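Local coordinates for DNA repair protein RAD7 (Saccharomyces cerevisiae, PDB 5ZB2) that takes part in global genome nucleotide excision repair, which removes DNA damage from nontranscribing DNA, as a component of the global genome repair complex with RAD16 and ABF1, at residues A[21-24]-A[25-29]; A[85-89]-A[90-94]; A[118-121]-A[122-126]; A[143-146]-A[147-151]. All coordinates share one frame; numbering follows the deposited sequence.

In the fold
The four contacts come in series along the chain, each between neighbouring turns or at the start of a helix. Interaction 1 lies on the long N-terminal helix 8-41, in the hydrophilic region, about 37 Å from the centre of the chain. Interactions 2, 3 and 4 lie on the successive helices 89-98, 115-124 and 141-150 of the leucine-rich repeat domain. The centres of interactions 2 and 3 lie about 13 Å apart. Those of interactions 3 and 4 lie about 11 Å apart. Both pairs touch by side-chain packing. Interaction 1 touches none of the others. Interactions 1 and 2 both meet the second RAD7 subunit, so helix 8-41 and the start of helix 89-98 take part in that pairing.

Interaction 1: A[21-24]-A[25-29]; sequences SKWQ and KEADE
Trp-23 lays its indole against the methyl group of Ala-27, one helical turn further on. The side chain leaves the backbone with CG anti to N (chi1 162°). Trp-23 CD1, on the five-membered ring, lies 4.2 Å from Glu-26 OE2, and the six-membered ring turns a face to Ala-27. CE2, CZ2 and CH2 all touch Ala-27 CB, and the shortest approach is 3.9 Å from Trp-23 CZ2. The methyl stands over that face, 4.0 Å from the ring centroid, as a CH-pi contact. NE1 of Trp-23 is bonded to the carbonyl of Val-34 of the second RAD7 subunit, which also packs on Ala-27. This i to i+4 pair belongs to the long N-terminal helix 8-41, in the hydrophilic region, where two copies of the protein meet. Ala-27 N donates to Trp-23 O at 2.8 Å, with a nearly straight N-H...O angle of 170°. Asp-28 N donates to Gln-24 O at 2.7 Å. Lys-25 N bonds Lys-22 O only weakly. Asp-28 OD2 makes a salt bridge to Lys-73 of the same chain. On another side of the helix, Lys-22 NZ lies 5.4 Å from Lys-25 NZ, like charges that probably repel mildly.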
loop_
_atom_site.group_PDB
_atom_site.type_symbol
_atom_site.label_atom_id
_atom_site.label_comp_id
_atom_site.label_asym_id
_atom_site.label_seq_id
_atom_site.Cartn_x
_atom_site.Cartn_y
_atom_site.Cartn_z
ATOM N N SER A 21 -4.700 -15.400 -11.383
ATOM C CA SER A 21 -4.839 -14.276 -12.304
ATOM C C SER A 21 -6.256 -14.190 -12.853
ATOM O O SER A 21 -6.861 -13.111 -12.879
ATOM C CB SER A 21 -3.829 -14.407 -13.442
ATOM O OG SER A 21 -2.504 -14.362 -12.946
ATOM N N LYS A 22 -6.809 -15.318 -13.299
ATOM C CA LYS A 22 -8.174 -15.296 -13.810
ATOM C C LYS A 22 -9.165 -14.968 -12.702
ATOM O O LYS A 22 -10.145 -14.249 -12.928
ATOM C CB LYS A 22 -8.523 -16.633 -14.464
ATOM C CG LYS A 22 -9.933 -16.691 -15.040
ATOM C CD LYS A 22 -10.195 -15.546 -16.018
ATOM C CE LYS A 22 -11.652 -15.468 -16.425
ATOM N NZ LYS A 22 -11.929 -14.202 -17.156
ATOM N N TRP A 23 -8.921 -15.481 -11.495
ATOM C CA TRP A 23 -9.777 -15.159 -10.360
ATOM C C TRP A 23 -9.693 -13.682 -9.987
ATOM O O TRP A 23 -10.658 -13.132 -9.443
ATOM C CB TRP A 23 -9.399 -16.044 -9.172
ATOM C CG TRP A 23 -9.874 -15.546 -7.848
ATOM C CD1 TRP A 23 -11.040 -15.868 -7.218
ATOM C CD2 TRP A 23 -9.182 -14.646 -6.978
ATOM N NE1 TRP A 23 -11.119 -15.221 -6.010
ATOM C CE2 TRP A 23 -9.990 -14.461 -5.840
ATOM C CE3 TRP A 23 -7.957 -13.977 -7.051
ATOM C CZ2 TRP A 23 -9.612 -13.637 -4.783
ATOM C CZ3 TRP A 23 -7.585 -13.158 -6.005
ATOM C CH2 TRP A 23 -8.410 -12.994 -4.886
ATOM N N GLN A 24 -8.561 -13.024 -10.263
ATOM C CA GLN A 24 -8.446 -11.594 -9.984
ATOM C C GLN A 24 -9.597 -10.825 -10.619
ATOM O O GLN A 24 -10.248 -10.003 -9.966
ATOM C CB GLN A 24 -7.113 -11.047 -10.502
ATOM C CG GLN A 24 -5.872 -11.564 -9.809
ATOM C CD GLN A 24 -5.603 -10.875 -8.496
ATOM O OE1 GLN A 24 -6.524 -10.437 -7.810
ATOM N NE2 GLN A 24 -4.332 -10.773 -8.136
ATOM N N LYS A 25 -9.855 -11.079 -11.904
ATOM C CA LYS A 25 -10.914 -10.356 -12.602
ATOM C C LYS A 25 -12.274 -10.625 -11.970
ATOM O O LYS A 25 -13.083 -9.706 -11.808
ATOM C CB LYS A 25 -10.913 -10.732 -14.082
ATOM C CG LYS A 25 -9.634 -10.330 -14.803
ATOM C CD LYS A 25 -9.748 -10.520 -16.307
ATOM C CE LYS A 25 -8.487 -10.053 -17.018
ATOM N NZ LYS A 25 -8.595 -10.183 -18.497
ATOM N N GLU A 26 -12.546 -11.878 -11.600
ATOM C CA GLU A 26 -13.765 -12.172 -10.852
ATOM C C GLU A 26 -13.819 -11.358 -9.565
ATOM O O GLU A 26 -14.839 -10.732 -9.252
ATOM C CB GLU A 26 -13.850 -13.669 -10.543
ATOM C CG GLU A 26 -15.136 -14.084 -9.832
ATOM C CD GLU A 26 -15.101 -15.519 -9.338
ATOM O OE1 GLU A 26 -15.858 -15.844 -8.398
ATOM O OE2 GLU A 26 -14.315 -16.318 -9.888
ATOM N N ALA A 27 -12.727 -11.363 -8.795
ATOM C CA ALA A 27 -12.690 -10.576 -7.567
ATOM C C ALA A 27 -12.852 -9.092 -7.866
ATOM O O ALA A 27 -13.486 -8.359 -7.096
ATOM C CB ALA A 27 -11.383 -10.833 -6.817
ATOM N N ASP A 28 -12.293 -8.629 -8.986
ATOM C CA ASP A 28 -12.450 -7.229 -9.359
ATOM C C ASP A 28 -13.919 -6.881 -9.563
ATOM O O ASP A 28 -14.365 -5.790 -9.186
ATOM C CB ASP A 28 -11.644 -6.932 -10.622
ATOM C CG ASP A 28 -11.576 -5.450 -10.934
ATOM O OD1 ASP A 28 -10.660 -4.771 -10.422
ATOM O OD2 ASP A 28 -12.438 -4.962 -11.692
ATOM N N GLU A 29 -14.694 -7.801 -10.142
ATOM C CA GLU A 29 -16.122 -7.558 -10.319
ATOM C C GLU A 29 -16.846 -7.574 -8.981
ATOM O O GLU A 29 -17.682 -6.707 -8.707
ATOM C CB GLU A 29 -16.724 -8.594 -11.268
ATOM C CG GLU A 29 -16.060 -8.647 -12.635
ATOM C CD GLU A 29 -15.921 -7.277 -13.271
ATOM O OE1 GLU A 29 -16.789 -6.414 -13.023
ATOM O OE2 GLU A 29 -14.939 -7.063 -14.012
#

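Interaction 2: A[85-89]-A[90-94]; sequences SKISF and DGYKT. With 9FO (3,6,9,12,15,18,21,24,27,30,33,36,39,42,45,48,51,54,57-nonadecaoxanonapentacontane-1,59-diol), chain K.
The Tyr-92 ring carries CG2 of Ile-87 over the centre of one face, 3.6 Å from the centroid, in a CH-pi contact. CA of Phe-89 lies at the ring edge. At the hydroxyl end a water lies in the ring plane. It accepts from Tyr-92 OH at 2.6 Å and donates to Ile-87 O at 2.9 Å, tying the ring to the preceding loop. The Phe-89 ring has the Asp-90 carboxylate over one face, offset toward the rim, with the two planes 39° apart. CG of Phe-89 stands between the backbone N and the carbonyl carbon (chi1 74°), which folds the ring over Asp-90 N. Lys-93 runs alongside Phe-89 and bonds Asp-90 OD1 from NZ at 2.9 Å, a salt bridge. The same NZ also pairs with Glu-116 and with Asp-90 of the second RAD7 subunit, while Asp-90 OD2 pairs with Lys-93 of that subunit. Asp-90 CG also touches the bound polyethylene glycol at CBF, 3.4 Å away. Ser-88 OG, bonded as well to Asp-65, accepts from Gly-91 N at 3.2 Å and weakly from Asp-90 N. This is a serine N-cap, starting helix 89-98 of the leucine-rich repeat domain.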
loop_
_atom_site.group_PDB
_atom_site.type_symbol
_atom_site.label_atom_id
_atom_site.label_comp_id
_atom_site.label_asym_id
_atom_site.label_seq_id
_atom_site.Cartn_x
_atom_site.Cartn_y
_atom_site.Cartn_z
ATOM N N SER A 85 -5.046 16.868 0.019
ATOM C CA SER A 85 -3.989 16.943 1.025
ATOM C C SER A 85 -3.974 15.718 1.933
ATOM O O SER A 85 -2.903 15.229 2.306
ATOM C CB SER A 85 -4.148 18.219 1.854
ATOM O OG SER A 85 -3.826 19.358 1.083
ATOM N N LYS A 86 -5.151 15.205 2.292
ATOM C CA LYS A 86 -5.256 14.114 3.253
ATOM C C LYS A 86 -5.203 12.728 2.615
ATOM O O LYS A 86 -5.238 11.730 3.343
ATOM C CB LYS A 86 -6.551 14.259 4.059
ATOM C CG LYS A 86 -6.603 15.521 4.907
ATOM C CD LYS A 86 -7.898 15.617 5.698
ATOM C CE LYS A 86 -7.917 16.846 6.592
ATOM N NZ LYS A 86 -9.139 16.904 7.442
ATOM N N ILE A 87 -5.122 12.637 1.290
ATOM C CA ILE A 87 -5.021 11.345 0.613
ATOM C C ILE A 87 -3.579 10.860 0.681
ATOM O O ILE A 87 -2.653 11.567 0.267
ATOM C CB ILE A 87 -5.501 11.455 -0.844
ATOM C CG1 ILE A 87 -7.001 11.769 -0.882
ATOM C CG2 ILE A 87 -5.189 10.168 -1.633
ATOM C CD1 ILE A 87 -7.518 12.143 -2.265
ATOM N N SER A 88 -3.386 9.643 1.182
ATOM C CA SER A 88 -2.048 9.098 1.351
ATOM C C SER A 88 -1.539 8.511 0.040
ATOM O O SER A 88 -2.266 8.397 -0.949
ATOM C CB SER A 88 -2.035 8.019 2.433
ATOM O OG SER A 88 -2.610 6.820 1.944
ATOM N N PHE A 89 -0.262 8.118 0.042
ATOM C CA PHE A 89 0.306 7.488 -1.145
ATOM C C PHE A 89 -0.417 6.192 -1.479
ATOM O O PHE A 89 -0.548 5.841 -2.657
ATOM C CB PHE A 89 1.805 7.243 -0.955
ATOM C CG PHE A 89 2.131 6.108 -0.025
ATOM C CD1 PHE A 89 2.041 6.267 1.346
ATOM C CD2 PHE A 89 2.550 4.884 -0.527
ATOM C CE1 PHE A 89 2.349 5.224 2.202
ATOM C CE2 PHE A 89 2.858 3.837 0.325
ATOM C CZ PHE A 89 2.756 4.009 1.692
ATOM N N ASP A 90 -0.908 5.475 -0.461
ATOM C CA ASP A 90 -1.697 4.275 -0.717
ATOM C C ASP A 90 -3.058 4.628 -1.303
ATOM O O ASP A 90 -3.590 3.891 -2.142
ATOM C CB ASP A 90 -1.863 3.460 0.569
ATOM C CG ASP A 90 -0.659 2.583 0.871
ATOM O OD1 ASP A 90 0.118 2.284 -0.061
ATOM O OD2 ASP A 90 -0.498 2.176 2.042
ATOM N N GLY A 91 -3.644 5.745 -0.871
ATOM C CA GLY A 91 -4.887 6.197 -1.477
ATOM C C GLY A 91 -4.761 6.391 -2.976
ATOM O O GLY A 91 -5.622 5.961 -3.747
ATOM N N TYR A 92 -3.674 7.036 -3.410
ATOM C CA TYR A 92 -3.462 7.247 -4.837
ATOM C C TYR A 92 -3.279 5.924 -5.567
ATOM O O TYR A 92 -3.775 5.749 -6.689
ATOM C CB TYR A 92 -2.249 8.149 -5.055
ATOM C CG TYR A 92 -2.432 9.565 -4.559
ATOM C CD1 TYR A 92 -3.313 10.435 -5.193
ATOM C CD2 TYR A 92 -1.715 10.040 -3.470
ATOM C CE1 TYR A 92 -3.483 11.731 -4.747
ATOM C CE2 TYR A 92 -1.879 11.338 -3.018
ATOM C CZ TYR A 92 -2.761 12.177 -3.662
ATOM O OH TYR A 92 -2.927 13.465 -3.217
ATOM N N LYS A 93 -2.567 4.979 -4.949
ATOM C CA LYS A 93 -2.372 3.673 -5.569
ATOM C C LYS A 93 -3.696 2.930 -5.714
ATOM O O LYS A 93 -3.950 2.298 -6.744
ATOM C CB LYS A 93 -1.374 2.853 -4.747
ATOM C CG LYS A 93 0.058 3.385 -4.806
ATOM C CD LYS A 93 0.860 3.067 -3.540
ATOM C CE LYS A 93 1.091 1.570 -3.362
ATOM N NZ LYS A 93 1.879 1.268 -2.130
ATOM N N THR A 94 -4.559 3.000 -4.696
ATOM C CA THR A 94 -5.830 2.285 -4.763
ATOM C C THR A 94 -6.740 2.894 -5.823
ATOM O O THR A 94 -7.398 2.169 -6.581
ATOM C CB THR A 94 -6.520 2.291 -3.394
ATOM O OG1 THR A 94 -5.641 1.741 -2.404
ATOM C CG2 THR A 94 -7.804 1.471 -3.431
HETATM O OAA 9FO K . 1.783 -8.585 -7.939
HETATM C CAB 9FO K . 0.472 -8.205 -7.627
HETATM C CAC 9FO K . -0.103 -9.160 -6.582
HETATM O OAD 9FO K . -1.500 -9.087 -6.581
HETATM C CAE 9FO K . -2.033 -7.956 -5.957
HETATM C CAF 9FO K . -3.497 -7.797 -6.368
HETATM O OAG 9FO K . -3.849 -6.445 -6.328
HETATM C CAH 9FO K . -3.422 -5.708 -7.438
HETATM C CAI 9FO K . -2.926 -4.352 -6.954
HETATM O OAJ 9FO K . -1.595 -4.493 -6.552
HETATM C CAK 9FO K . -1.250 -3.757 -5.415
HETATM C CAL 9FO K . 0.084 -4.263 -4.876
HETATM O OAM 9FO K . 0.006 -4.405 -3.486
HETATM C CAN 9FO K . 0.694 -5.514 -2.990
HETATM C CAO 9FO K . -0.148 -6.763 -3.208
HETATM O OAP 9FO K . -0.429 -7.362 -1.975
HETATM C CAQ 9FO K . -1.373 -8.388 -2.053
HETATM C CAR 9FO K . -2.765 -7.776 -2.134
HETATM O OAS 9FO K . -3.735 -8.742 -1.862
HETATM C CAT 9FO K . -4.917 -8.580 -2.594
HETATM C CAU 9FO K . -5.625 -7.276 -2.224
HETATM O OAV 9FO K . -5.797 -6.503 -3.376
HETATM C CAW 9FO K . -6.293 -5.217 -3.134
HETATM C CAX 9FO K . -6.345 -4.442 -4.450
HETATM O OAY 9FO K . -5.246 -3.581 -4.551
HETATM C CAZ 9FO K . -5.341 -2.408 -3.791
HETATM C CBA 9FO K . -4.224 -1.451 -4.197
HETATM O OBB 9FO K . -3.464 -1.079 -3.084
HETATM C CBC 9FO K . -2.313 -1.843 -2.856
HETATM C CBD 9FO K . -1.489 -1.160 -1.769
HETATM O OBE 9FO K . -2.005 -1.510 -0.520
HETATM C CBF 9FO K . -2.101 -0.427 0.354
HETATM C CBG 9FO K . -2.585 -0.917 1.714
HETATM O OBH 9FO K . -3.187 -2.176 1.562
HETATM C CBI 9FO K . -4.156 -2.484 2.527
HETATM C CBJ 9FO K . -5.117 -3.537 1.980
HETATM O OBK 9FO K . -6.423 -3.196 2.360
HETATM C CBL 9FO K . -7.397 -3.343 1.363
HETATM C CBM 9FO K . -8.581 -2.436 1.686
HETATM O OBN 9FO K . -9.444 -2.383 0.587
HETATM C CBO 9FO K . -9.211 -1.320 -0.292
HETATM C CBP 9FO K . -9.836 -0.032 0.246
HETATM O OBQ 9FO K . -9.099 1.046 -0.258
HETATM C CBR 9FO K . -9.101 2.215 0.510
HETATM C CBS 9FO K . -7.815 2.966 0.181
HETATM O OBT 9FO K . -7.215 3.388 1.372
HETATM C CBU 9FO K . -5.818 3.442 1.330
HETATM C CBV 9FO K . -5.285 3.386 2.756
HETATM O OBW 9FO K . -5.156 2.045 3.130
HETATM C CBX 9FO K . -4.718 1.859 4.445
HETATM C CBY 9FO K . -4.990 0.421 4.878
HETATM O OBZ 9FO K . -6.281 0.037 4.498
HETATM C CCA 9FO K . -7.035 -0.516 5.542
HETATM C CCB 9FO K . -8.258 -1.225 4.964
HETATM O OCC 9FO K . -9.355 -0.367 4.824
HETATM C CCD 9FO K . -9.208 0.704 3.935
HETATM C CCE 9FO K . -8.772 1.923 4.744
HETATM O OCF 9FO K . -9.574 3.031 4.453
HETATM C CCG 9FO K . -9.023 4.259 4.846
HETATM C CCH 9FO K . -8.504 4.193 6.283
HETATM O OCI 9FO K . -8.445 5.484 6.824
HETATM O O HOH W 1 -1.801 14.039 -0.910
#

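Interaction 3: A[118-121]-A[122-126]; sequences LLYI and AEKLP
Ala-122, Glu-123 and Lys-124 close the last turns of helix 115-124 by donating from N to the carbonyls of Leu-118, Leu-119 and Tyr-120, and Leu-125, the first residue to leave helical angles, adds a weak bond to Ile-121 O. The helix belongs to the leucine-rich repeat domain and comes between strands 104-108 and 130-134 along the chain. The bond from Lys-124 N to Tyr-120 O measures 2.8 Å. The donor is tilted 21° from the carbonyl plane. Two side-chain pairs span these turns. Tyr-120 and Lys-124 lie side by side and point the same way. CD2 of the ring meets CG of the lysine, 4.2 Å away. The lysine chain bends at chi2 (-60°), and beyond that point it leads away from the 118-121 turn. Both side chains also pack on helix 89-98, Tyr-120 on Lys-93 and Ile-97, Lys-124 on Ala-96 and Ile-97. Tyr-120 touches a bound polyethylene glycol as well. Glu-123 keeps its CB and CG beside its own backbone acceptor, with CG 3.3 Å from Leu-119 O. Ala-122 presents its methyl to Ile-150 of helix 141-150, and Leu-118 packs on Phe-147 there. Ile-121 and Leu-125 run alongside each other, both buried. Leu-125 CB lies 3.4 Å from Ile-121 O, and further out Leu-125 CD1 meets Ile-121 CG2 at 4.0 Å.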
loop_
_atom_site.group_PDB
_atom_site.type_symbol
_atom_site.label_atom_id
_atom_site.label_comp_id
_atom_site.label_asym_id
_atom_site.label_seq_id
_atom_site.Cartn_x
_atom_site.Cartn_y
_atom_site.Cartn_z
ATOM N N LEU A 118 2.999 8.115 -8.226
ATOM C CA LEU A 118 3.015 8.677 -9.574
ATOM C C LEU A 118 3.145 7.586 -10.630
ATOM O O LEU A 118 2.492 7.651 -11.678
ATOM C CB LEU A 118 4.152 9.691 -9.703
ATOM C CG LEU A 118 4.210 10.504 -10.997
ATOM C CD1 LEU A 118 2.919 11.281 -11.231
ATOM C CD2 LEU A 118 5.411 11.443 -10.970
ATOM N N LEU A 119 3.984 6.574 -10.377
ATOM C CA LEU A 119 4.173 5.510 -11.359
ATOM C C LEU A 119 2.979 4.559 -11.406
ATOM O O LEU A 119 2.699 3.974 -12.457
ATOM C CB LEU A 119 5.462 4.743 -11.060
ATOM C CG LEU A 119 6.742 5.587 -11.031
ATOM C CD1 LEU A 119 7.966 4.698 -10.886
ATOM C CD2 LEU A 119 6.874 6.463 -12.268
ATOM N N TYR A 120 2.264 4.388 -10.293
ATOM C CA TYR A 120 0.997 3.663 -10.340
ATOM C C TYR A 120 0.025 4.340 -11.301
ATOM O O TYR A 120 -0.621 3.680 -12.122
ATOM C CB TYR A 120 0.384 3.580 -8.943
ATOM C CG TYR A 120 0.640 2.291 -8.198
ATOM C CD1 TYR A 120 1.917 1.945 -7.775
ATOM C CD2 TYR A 120 -0.409 1.435 -7.881
ATOM C CE1 TYR A 120 2.147 0.772 -7.075
ATOM C CE2 TYR A 120 -0.191 0.262 -7.182
ATOM C CZ TYR A 120 1.086 -0.064 -6.781
ATOM O OH TYR A 120 1.299 -1.231 -6.085
ATOM N N ILE A 121 -0.093 5.668 -11.205
ATOM C CA ILE A 121 -1.000 6.412 -12.076
ATOM C C ILE A 121 -0.631 6.194 -13.539
ATOM O O ILE A 121 -1.492 5.916 -14.381
ATOM C CB ILE A 121 -0.984 7.905 -11.702
ATOM C CG1 ILE A 121 -1.681 8.104 -10.359
ATOM C CG2 ILE A 121 -1.651 8.762 -12.783
ATOM C CD1 ILE A 121 -1.473 9.466 -9.756
ATOM N N ALA A 122 0.656 6.320 -13.863
ATOM C CA ALA A 122 1.086 6.194 -15.252
ATOM C C ALA A 122 0.930 4.771 -15.780
ATOM O O ALA A 122 0.660 4.583 -16.972
ATOM C CB ALA A 122 2.542 6.637 -15.388
ATOM N N GLU A 123 1.097 3.761 -14.924
ATOM C CA GLU A 123 1.147 2.381 -15.392
ATOM C C GLU A 123 -0.164 1.622 -15.230
ATOM O O GLU A 123 -0.363 0.624 -15.927
ATOM C CB GLU A 123 2.265 1.626 -14.666
ATOM C CG GLU A 123 3.651 2.171 -14.991
ATOM C CD GLU A 123 4.776 1.359 -14.382
ATOM O OE1 GLU A 123 4.575 0.774 -13.294
ATOM O OE2 GLU A 123 5.865 1.305 -14.993
ATOM N N LYS A 124 -1.062 2.066 -14.352
ATOM C CA LYS A 124 -2.312 1.355 -14.113
ATOM C C LYS A 124 -3.516 2.008 -14.776
ATOM O O LYS A 124 -4.586 1.391 -14.817
ATOM C CB LYS A 124 -2.573 1.232 -12.606
ATOM C CG LYS A 124 -1.473 0.512 -11.835
ATOM C CD LYS A 124 -1.270 -0.899 -12.339
ATOM C CE LYS A 124 -0.120 -1.570 -11.630
ATOM N NZ LYS A 124 0.194 -2.894 -12.240
ATOM N N LEU A 125 -3.375 3.235 -15.280
ATOM C CA LEU A 125 -4.458 3.915 -15.977
ATOM C C LEU A 125 -4.136 3.947 -17.466
ATOM O O LEU A 125 -3.611 4.950 -17.967
ATOM C CB LEU A 125 -4.655 5.330 -15.429
ATOM C CG LEU A 125 -5.005 5.420 -13.944
ATOM C CD1 LEU A 125 -5.072 6.877 -13.514
ATOM C CD2 LEU A 125 -6.317 4.712 -13.640
ATOM N N PRO A 126 -4.436 2.874 -18.205
ATOM C CA PRO A 126 -3.972 2.794 -19.600
ATOM C C PRO A 126 -4.610 3.816 -20.523
ATOM O O PRO A 126 -4.026 4.119 -21.571
ATOM C CB PRO A 126 -4.346 1.364 -20.012
ATOM C CG PRO A 126 -5.506 1.017 -19.136
ATOM C CD PRO A 126 -5.240 1.701 -17.821
#

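Interaction 4: A[143-146]-A[147-151]; sequences TWEK and FFVIM
Phe-147 opens the second segment by donating from N to Thr-143 O at 2.9 Å, the first of five successive i to i+4 bonds. Its CG stands anti to the backbone N (chi1 167°), which carries the ring away from the 143-146 turn. CD2 of Phe-147 still meets the Trp-144 indole near its plane, at the edge, 4.4 Å from Trp-144 CE3. One face of the Phe-147 ring is taken by CG of Met-151, offset toward the rim, and CE1 of Phe-148 lies at its edge. Phe-148 comes next and donates from N to Trp-144 O at 3.0 Å. Its ring swings back toward the tryptophan, with CG beside the backbone N (chi1 -65°). CD2 comes to 3.0 Å from the Trp-144 carbonyl oxygen, and CE2 touches Trp-144 CB at 3.9 Å. Trp-144, Phe-147 and Phe-148, all buried, thus touch one another. Val-149 is exposed. It donates from N to Glu-145 O and sets CG2 against the same oxygen, 3.3 Å away. Ile-150 N bonds Lys-146 O at 3.1 Å, and its CG1 and CD1 lie against that carbonyl. Met-151 N bonds Phe-147 O. In the leucine-rich repeat domain, helix 141-150 lies between helices 115-124 and 168-178. Phe-147 and Ile-150 pack on the former, Phe-148 and Val-149 on the latter. Trp-144 reaches Ile-160 and Phe-147 reaches Phe-158 on strand 157-161, while Phe-148 meets Phe-158 edge-to-face.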
loop_
_atom_site.group_PDB
_atom_site.type_symbol
_atom_site.label_atom_id
_atom_site.label_comp_id
_atom_site.label_asym_id
_atom_site.label_seq_id
_atom_site.Cartn_x
_atom_site.Cartn_y
_atom_site.Cartn_z
ATOM N N THR A 143 12.463 11.414 -10.884
ATOM C CA THR A 143 11.175 10.734 -10.962
ATOM C C THR A 143 10.322 11.309 -12.083
ATOM O O THR A 143 9.665 10.558 -12.814
ATOM C CB THR A 143 10.442 10.831 -9.625
ATOM O OG1 THR A 143 11.255 10.257 -8.599
ATOM C CG2 THR A 143 9.115 10.087 -9.685
ATOM N N TRP A 144 10.325 12.636 -12.244
ATOM C CA TRP A 144 9.594 13.244 -13.352
ATOM C C TRP A 144 10.008 12.624 -14.680
ATOM O O TRP A 144 9.161 12.291 -15.515
ATOM C CB TRP A 144 9.816 14.760 -13.376
ATOM C CG TRP A 144 9.100 15.494 -12.279
ATOM C CD1 TRP A 144 9.657 16.315 -11.340
ATOM C CD2 TRP A 144 7.693 15.467 -12.006
ATOM N NE1 TRP A 144 8.683 16.803 -10.502
ATOM C CE2 TRP A 144 7.470 16.297 -10.890
ATOM C CE3 TRP A 144 6.603 14.822 -12.596
ATOM C CZ2 TRP A 144 6.204 16.497 -10.352
ATOM C CZ3 TRP A 144 5.341 15.024 -12.059
ATOM C CH2 TRP A 144 5.155 15.853 -10.948
ATOM N N GLU A 145 11.316 12.455 -14.887
ATOM C CA GLU A 145 11.800 11.851 -16.125
ATOM C C GLU A 145 11.199 10.465 -16.331
ATOM O O GLU A 145 10.697 10.151 -17.416
ATOM C CB GLU A 145 13.327 11.778 -16.120
ATOM C CG GLU A 145 13.900 11.157 -17.391
ATOM C CD GLU A 145 15.408 11.306 -17.511
ATOM O OE1 GLU A 145 16.051 11.773 -16.545
ATOM O OE2 GLU A 145 15.952 10.951 -18.578
ATOM N N LYS A 146 11.246 9.616 -15.299
ATOM C CA LYS A 146 10.688 8.272 -15.432
ATOM C C LYS A 146 9.206 8.324 -15.777
ATOM O O LYS A 146 8.721 7.532 -16.594
ATOM C CB LYS A 146 10.902 7.478 -14.146
ATOM C CG LYS A 146 12.345 7.122 -13.867
ATOM C CD LYS A 146 12.453 6.143 -12.711
ATOM C CE LYS A 146 13.901 5.892 -12.325
ATOM N NZ LYS A 146 14.551 7.114 -11.771
ATOM N N PHE A 147 8.469 9.249 -15.163
ATOM C CA PHE A 147 7.041 9.358 -15.439
ATOM C C PHE A 147 6.786 9.751 -16.890
ATOM O O PHE A 147 5.872 9.218 -17.532
ATOM C CB PHE A 147 6.407 10.367 -14.478
ATOM C CG PHE A 147 5.021 10.785 -14.864
ATOM C CD1 PHE A 147 3.941 9.960 -14.619
ATOM C CD2 PHE A 147 4.798 12.011 -15.466
ATOM C CE1 PHE A 147 2.666 10.344 -14.972
ATOM C CE2 PHE A 147 3.526 12.401 -15.818
ATOM C CZ PHE A 147 2.456 11.568 -15.567
ATOM N N PHE A 148 7.587 10.672 -17.431
ATOM C CA PHE A 148 7.375 11.115 -18.808
ATOM C C PHE A 148 7.778 10.046 -19.817
ATOM O O PHE A 148 7.152 9.935 -20.877
ATOM C CB PHE A 148 8.143 12.410 -19.064
ATOM C CG PHE A 148 7.657 13.572 -18.244
ATOM C CD1 PHE A 148 6.303 13.825 -18.115
ATOM C CD2 PHE A 148 8.551 14.401 -17.590
ATOM C CE1 PHE A 148 5.851 14.888 -17.359
ATOM C CE2 PHE A 148 8.105 15.461 -16.832
ATOM C CZ PHE A 148 6.755 15.703 -16.716
ATOM N N VAL A 149 8.803 9.247 -19.516
ATOM C CA VAL A 149 9.138 8.123 -20.389
ATOM C C VAL A 149 7.958 7.161 -20.479
ATOM O O VAL A 149 7.579 6.711 -21.567
ATOM C CB VAL A 149 10.411 7.414 -19.892
ATOM C CG1 VAL A 149 10.667 6.125 -20.674
ATOM C CG2 VAL A 149 11.614 8.342 -20.005
ATOM N N ILE A 150 7.354 6.840 -19.333
ATOM C CA ILE A 150 6.218 5.923 -19.316
ATOM C C ILE A 150 5.033 6.504 -20.074
ATOM O O ILE A 150 4.257 5.760 -20.684
ATOM C CB ILE A 150 5.840 5.579 -17.860
ATOM C CG1 ILE A 150 6.972 4.788 -17.200
ATOM C CG2 ILE A 150 4.535 4.777 -17.809
ATOM C CD1 ILE A 150 6.795 4.572 -15.719
ATOM N N MET A 151 4.858 7.824 -20.037
ATOM C CA MET A 151 3.737 8.478 -20.700
ATOM C C MET A 151 4.064 8.914 -22.126
ATOM O O MET A 151 3.232 9.566 -22.764
ATOM C CB MET A 151 3.283 9.701 -19.886
ATOM C CG MET A 151 2.736 9.377 -18.496
ATOM S SD MET A 151 1.284 8.304 -18.525
ATOM C CE MET A 151 0.086 9.360 -19.338
#